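Local coordinates for protein GlcNAc-alpha-1,4-Gal-releasing endo-beta-galactosidase (Clostridium perfringens, PDB 1UPS) that probably hydrolyses internal beta-galactosidic linkages, releasing the disaccharide GlcNAc-alpha-1,4-Gal from glycan chains, and binds a calcium ion, at residues A[18-23]-A[214-219]; A[205-210]-A[228-233]. One frame throughout, in Å; residues are numbered along the deposited sequence.

Overall arrangement
Both contacts fasten loops to the same antiparallel beta-sheet, and they meet where its neighbouring strands 215-221 and 225-230 lie side by side. Contact 1 lays the N-terminal loop 18-23 against the start of strand 215-221; contact 2 sets the loop after strand 199-204 against the hairpin end of strand 225-230. Each is partly buried, joining buried residues such as Ile-216 or Tyr-230 to loops that are largely more exposed. Their chemistry differs: contact 1 combines two bonds to the backbone of Tyr-214 with packing on Ile-216, contact 2 relies on a single tyrosine with an aromatic face and a hydroxyl. Asp-231 links them, reaching from the hairpin to residues of contact 1.

Contact 1 of 2, residues A[18-23]-A[214-219]; sequences KDFPAN and YHIYAM
With its CG anti to the carbonyl carbon (chi1 -68°), Asp-19 carries its carboxylate alongside the backbone of Tyr-214, whereas Phe-20, its CG anti to the backbone N (chi1 -165°), sends its ring to Ile-216. Asp-19 holds the residue just before the strand, and the Phe-20 ring packs on the strand itself. Asp-19 OD1 accepts a nearly straight hydrogen bond from Tyr-214 N at 2.9 Å, the donor sitting well above the carboxylate plane. Phe-20 N answers with a bond to Tyr-214 O, also 2.9 Å, so that both polar backbone atoms of Tyr-214 are held by consecutive residues of the loop. The side chains of Asp-19 and Tyr-214 run side by side in the same direction, and the carboxylate lies at the edge of the phenol ring, the two planes 79° apart.

Here the N-terminal segment of the glycoside hydrolase family 16 domain, whose fold is a beta-sandwich of the concanavalin type, crosses the beginning of strand 215-221. The Tyr-214 ring continues toward Ser-73, with which its hydroxyl bonds, and touches the calcium ligand Asp-272.

Further along, the contact becomes apolar and centres on the outermost methyl of Ile-216. Ile-216 CD1 meets the edge of the Phe-20 ring, 3.7 Å from Phe-20 CD1, while the two side chains cross at about a right angle. The same methyl lies 3.4 Å from Pro-21 O and equally near Asn-23 ND2. That amide nitrogen is hydrogen-bonded to Asn-232 and Glu-132, bonds consistent with its being held beside the isoleucine.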
# COMPACT_ATOMS: atom_id res chain seq x y z
N LYS A 18 10.01 -6.64 -22.62
CA LYS A 18 8.75 -6.30 -21.97
C LYS A 18 8.91 -6.07 -20.46
O LYS A 18 7.95 -5.70 -19.79
CB LYS A 18 7.69 -7.38 -22.24
CG LYS A 18 7.07 -7.28 -23.64
CD LYS A 18 6.17 -8.48 -23.92
CE LYS A 18 5.68 -8.49 -25.36
NZ LYS A 18 4.56 -9.47 -25.53
N ASP A 19 10.12 -6.26 -19.94
CA ASP A 19 10.41 -5.88 -18.54
C ASP A 19 10.30 -4.36 -18.44
O ASP A 19 10.67 -3.64 -19.38
CB ASP A 19 11.84 -6.26 -18.16
CG ASP A 19 12.06 -7.75 -18.07
OD1 ASP A 19 11.09 -8.49 -17.78
OD2 ASP A 19 13.17 -8.28 -18.29
N PHE A 20 9.82 -3.87 -17.30
CA PHE A 20 9.90 -2.44 -17.02
C PHE A 20 11.34 -2.12 -16.61
O PHE A 20 11.91 -2.81 -15.77
CB PHE A 20 8.90 -2.02 -15.93
CG PHE A 20 8.69 -0.54 -15.85
CD1 PHE A 20 9.38 0.23 -14.91
CD2 PHE A 20 7.82 0.11 -16.73
CE1 PHE A 20 9.21 1.62 -14.84
CE2 PHE A 20 7.64 1.50 -16.67
CZ PHE A 20 8.33 2.26 -15.73
N PRO A 21 11.94 -1.07 -17.18
CA PRO A 21 13.35 -0.77 -16.90
C PRO A 21 13.62 -0.49 -15.43
O PRO A 21 12.83 0.17 -14.79
CB PRO A 21 13.64 0.50 -17.73
CG PRO A 21 12.32 1.00 -18.20
CD PRO A 21 11.33 -0.12 -18.12
N ALA A 22 14.75 -0.97 -14.92
CA ALA A 22 15.16 -0.63 -13.57
C ALA A 22 15.26 0.90 -13.38
O ALA A 22 15.76 1.63 -14.27
CB ALA A 22 16.50 -1.29 -13.26
N ASN A 23 14.77 1.38 -12.24
CA ASN A 23 14.98 2.78 -11.85
C ASN A 23 16.46 3.06 -11.51
O ASN A 23 17.21 2.13 -11.23
CB ASN A 23 14.10 3.16 -10.64
CG ASN A 23 12.66 3.49 -11.04
OD1 ASN A 23 12.38 3.94 -12.16
ND2 ASN A 23 11.73 3.27 -10.11
N TYR A 214 9.71 -8.38 -15.23
CA TYR A 214 10.04 -7.57 -14.06
C TYR A 214 9.20 -6.31 -14.08
O TYR A 214 9.08 -5.65 -15.14
CB TYR A 214 11.51 -7.17 -14.07
CG TYR A 214 12.41 -8.30 -13.63
CD1 TYR A 214 12.65 -8.54 -12.27
CD2 TYR A 214 12.99 -9.14 -14.58
CE1 TYR A 214 13.52 -9.59 -11.87
CE2 TYR A 214 13.83 -10.18 -14.20
CZ TYR A 214 14.08 -10.42 -12.84
OH TYR A 214 14.91 -11.46 -12.48
N HIS A 215 8.61 -5.99 -12.92
CA HIS A 215 7.93 -4.71 -12.71
C HIS A 215 8.37 -4.09 -11.40
O HIS A 215 9.00 -4.76 -10.59
CB HIS A 215 6.41 -4.88 -12.80
CG HIS A 215 5.96 -5.19 -14.18
ND1 HIS A 215 5.67 -4.21 -15.10
CD2 HIS A 215 5.86 -6.37 -14.85
CE1 HIS A 215 5.36 -4.77 -16.26
NE2 HIS A 215 5.47 -6.08 -16.13
N ILE A 216 8.11 -2.80 -11.24
CA ILE A 216 8.56 -2.08 -10.06
C ILE A 216 7.36 -1.86 -9.14
O ILE A 216 6.31 -1.36 -9.56
CB ILE A 216 9.26 -0.71 -10.46
CG1 ILE A 216 10.51 -0.98 -11.32
CG2 ILE A 216 9.67 0.06 -9.22
CD1 ILE A 216 11.28 0.29 -11.76
N TYR A 217 7.54 -2.24 -7.87
CA TYR A 217 6.53 -2.07 -6.82
C TYR A 217 7.13 -1.19 -5.75
O TYR A 217 8.25 -1.42 -5.31
CB TYR A 217 6.17 -3.45 -6.21
CG TYR A 217 5.65 -4.42 -7.25
CD1 TYR A 217 6.51 -5.33 -7.88
CD2 TYR A 217 4.30 -4.43 -7.61
CE1 TYR A 217 6.02 -6.24 -8.84
CE2 TYR A 217 3.81 -5.32 -8.57
CZ TYR A 217 4.69 -6.22 -9.18
OH TYR A 217 4.21 -7.09 -10.13
N ALA A 218 6.39 -0.18 -5.32
CA ALA A 218 6.92 0.75 -4.33
C ALA A 218 5.85 1.25 -3.37
O ALA A 218 4.66 1.29 -3.71
CB ALA A 218 7.64 1.95 -5.01
N MET A 219 6.30 1.60 -2.17
CA MET A 219 5.46 2.24 -1.18
C MET A 219 6.18 3.46 -0.61
O MET A 219 7.33 3.35 -0.14
CB MET A 219 5.12 1.27 -0.03
CG MET A 219 4.43 2.01 1.15
SD MET A 219 4.22 0.93 2.60
CE MET A 219 5.88 0.83 3.18

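Contact 2 of 2, residues A[205-210]-A[228-233]; sequences VPSGDP and FYYDNE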
# COMPACT_ATOMS: atom_id res chain seq x y z
N VAL A 205 -3.49 -4.89 -12.36
CA VAL A 205 -2.46 -3.94 -12.75
C VAL A 205 -2.86 -3.26 -14.08
O VAL A 205 -3.57 -3.86 -14.92
CB VAL A 205 -1.03 -4.58 -12.84
CG1 VAL A 205 -0.59 -5.14 -11.47
CG2 VAL A 205 -0.97 -5.67 -13.92
N PRO A 206 -2.48 -2.00 -14.25
CA PRO A 206 -2.90 -1.23 -15.44
C PRO A 206 -2.20 -1.63 -16.73
O PRO A 206 -2.71 -1.30 -17.82
CB PRO A 206 -2.59 0.22 -15.06
CG PRO A 206 -1.45 0.13 -14.11
CD PRO A 206 -1.69 -1.18 -13.30
N SER A 207 -1.06 -2.31 -16.62
CA SER A 207 -0.26 -2.72 -17.79
C SER A 207 0.68 -3.84 -17.41
O SER A 207 1.01 -4.01 -16.24
CB SER A 207 0.55 -1.54 -18.34
OG SER A 207 1.36 -0.99 -17.33
N GLY A 208 1.11 -4.60 -18.42
CA GLY A 208 2.11 -5.63 -18.20
C GLY A 208 1.57 -6.95 -17.68
O GLY A 208 0.37 -7.10 -17.40
N ASP A 209 2.49 -7.92 -17.58
CA ASP A 209 2.22 -9.29 -17.17
C ASP A 209 3.17 -9.63 -16.02
O ASP A 209 4.31 -10.06 -16.25
CB ASP A 209 2.49 -10.24 -18.36
CG ASP A 209 1.90 -11.64 -18.15
OD1 ASP A 209 2.60 -12.66 -18.43
OD2 ASP A 209 0.75 -11.82 -17.71
N PRO A 210 2.75 -9.38 -14.78
CA PRO A 210 3.65 -9.53 -13.63
C PRO A 210 4.35 -10.90 -13.47
O PRO A 210 5.41 -10.90 -12.86
CB PRO A 210 2.73 -9.27 -12.43
CG PRO A 210 1.75 -8.24 -12.99
CD PRO A 210 1.43 -8.85 -14.36
N PHE A 228 1.10 3.56 -2.74
CA PHE A 228 1.67 2.43 -3.47
C PHE A 228 1.76 2.73 -4.96
O PHE A 228 0.78 3.20 -5.53
CB PHE A 228 0.81 1.19 -3.22
CG PHE A 228 0.73 0.82 -1.77
CD1 PHE A 228 1.67 -0.02 -1.21
CD2 PHE A 228 -0.27 1.37 -0.97
CE1 PHE A 228 1.62 -0.35 0.18
CE2 PHE A 228 -0.34 1.05 0.40
CZ PHE A 228 0.60 0.20 0.96
N TYR A 229 2.91 2.44 -5.57
CA TYR A 229 3.21 2.79 -6.96
C TYR A 229 3.60 1.56 -7.77
O TYR A 229 4.41 0.74 -7.32
CB TYR A 229 4.38 3.79 -7.02
CG TYR A 229 4.09 5.09 -6.34
CD1 TYR A 229 3.59 6.18 -7.06
CD2 TYR A 229 4.27 5.23 -4.95
CE1 TYR A 229 3.30 7.38 -6.41
CE2 TYR A 229 3.97 6.41 -4.31
CZ TYR A 229 3.50 7.49 -5.05
OH TYR A 229 3.19 8.68 -4.40
N TYR A 230 3.00 1.43 -8.96
CA TYR A 230 3.31 0.34 -9.89
C TYR A 230 3.97 0.95 -11.10
O TYR A 230 3.36 1.79 -11.77
CB TYR A 230 2.03 -0.35 -10.33
CG TYR A 230 2.22 -1.49 -11.34
CD1 TYR A 230 2.66 -2.75 -10.92
CD2 TYR A 230 1.90 -1.31 -12.70
CE1 TYR A 230 2.80 -3.81 -11.82
CE2 TYR A 230 2.05 -2.36 -13.63
CZ TYR A 230 2.48 -3.62 -13.17
OH TYR A 230 2.63 -4.67 -14.05
N ASP A 231 5.20 0.52 -11.39
CA ASP A 231 5.98 1.10 -12.48
C ASP A 231 5.92 2.63 -12.43
O ASP A 231 5.69 3.30 -13.45
CB ASP A 231 5.49 0.56 -13.83
CG ASP A 231 5.83 -0.90 -14.00
OD1 ASP A 231 5.32 -1.53 -14.96
OD2 ASP A 231 6.61 -1.49 -13.22
N ASN A 232 6.13 3.15 -11.22
CA ASN A 232 6.24 4.59 -10.96
C ASN A 232 4.96 5.41 -11.03
O ASN A 232 5.03 6.65 -11.06
CB ASN A 232 7.32 5.25 -11.85
CG ASN A 232 8.70 4.64 -11.65
OD1 ASN A 232 9.02 4.16 -10.55
ND2 ASN A 232 9.53 4.67 -12.71
N GLU A 233 3.80 4.74 -11.12
CA GLU A 233 2.50 5.43 -11.18
C GLU A 233 1.62 5.04 -9.99
O GLU A 233 1.51 3.85 -9.64
CB GLU A 233 1.76 5.11 -12.49
CG GLU A 233 0.40 5.81 -12.59
CD GLU A 233 -0.33 5.57 -13.91
OE1 GLU A 233 -1.07 4.54 -14.02
OE2 GLU A 233 -0.19 6.42 -14.84
O HOH W 1 4.07 -0.73 -17.12
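A type I' beta turn from Tyr-230 to Glu-233 closes the hairpin between strands 225-230 and 233-239, and the tyrosine at its first position reaches across to the loop that follows strand 199-204. The turn is fastened by backbone bonds in both directions between Tyr-230 and Glu-233. A first torsion of 178° swings the Tyr-230 ring away from its own backbone N and out to the loop, where Tyr-230 OH donates to Ser-207 O at 2.8 Å, in the carbonyl plane.

Val-205 lies over one face of this ring in a CH-pi contact, its CB 4.0 Å from the centroid and 24° off the normal, with both methyls spread around the phenol end. The Asp-231 carboxylate carbon lies over the opposite face, offset toward the rim. Pro-206 and Tyr-230 run past each other in opposite directions, Pro-206 CD 3.6 Å from Tyr-230 CD2, and Pro-210 CG comes within 3.8 Å of Tyr-230 OH, so that the hydroxyl is bounded by carbon as well as by its acceptor.

A second link is made by water: one molecule donates to Asp-231 OD1 at 2.6 Å and is hydrogen-bonded to Ser-207 OG at 2.7 Å. Asp-231 OD1 is also hydrogen-bonded to His-215 ND1, and the histidine ring meets that of Tyr-230 nearly parallel. The two-residue connection through Asp-231 and Asn-232, both at positive phi, is characteristic of the type I' beta-hairpin.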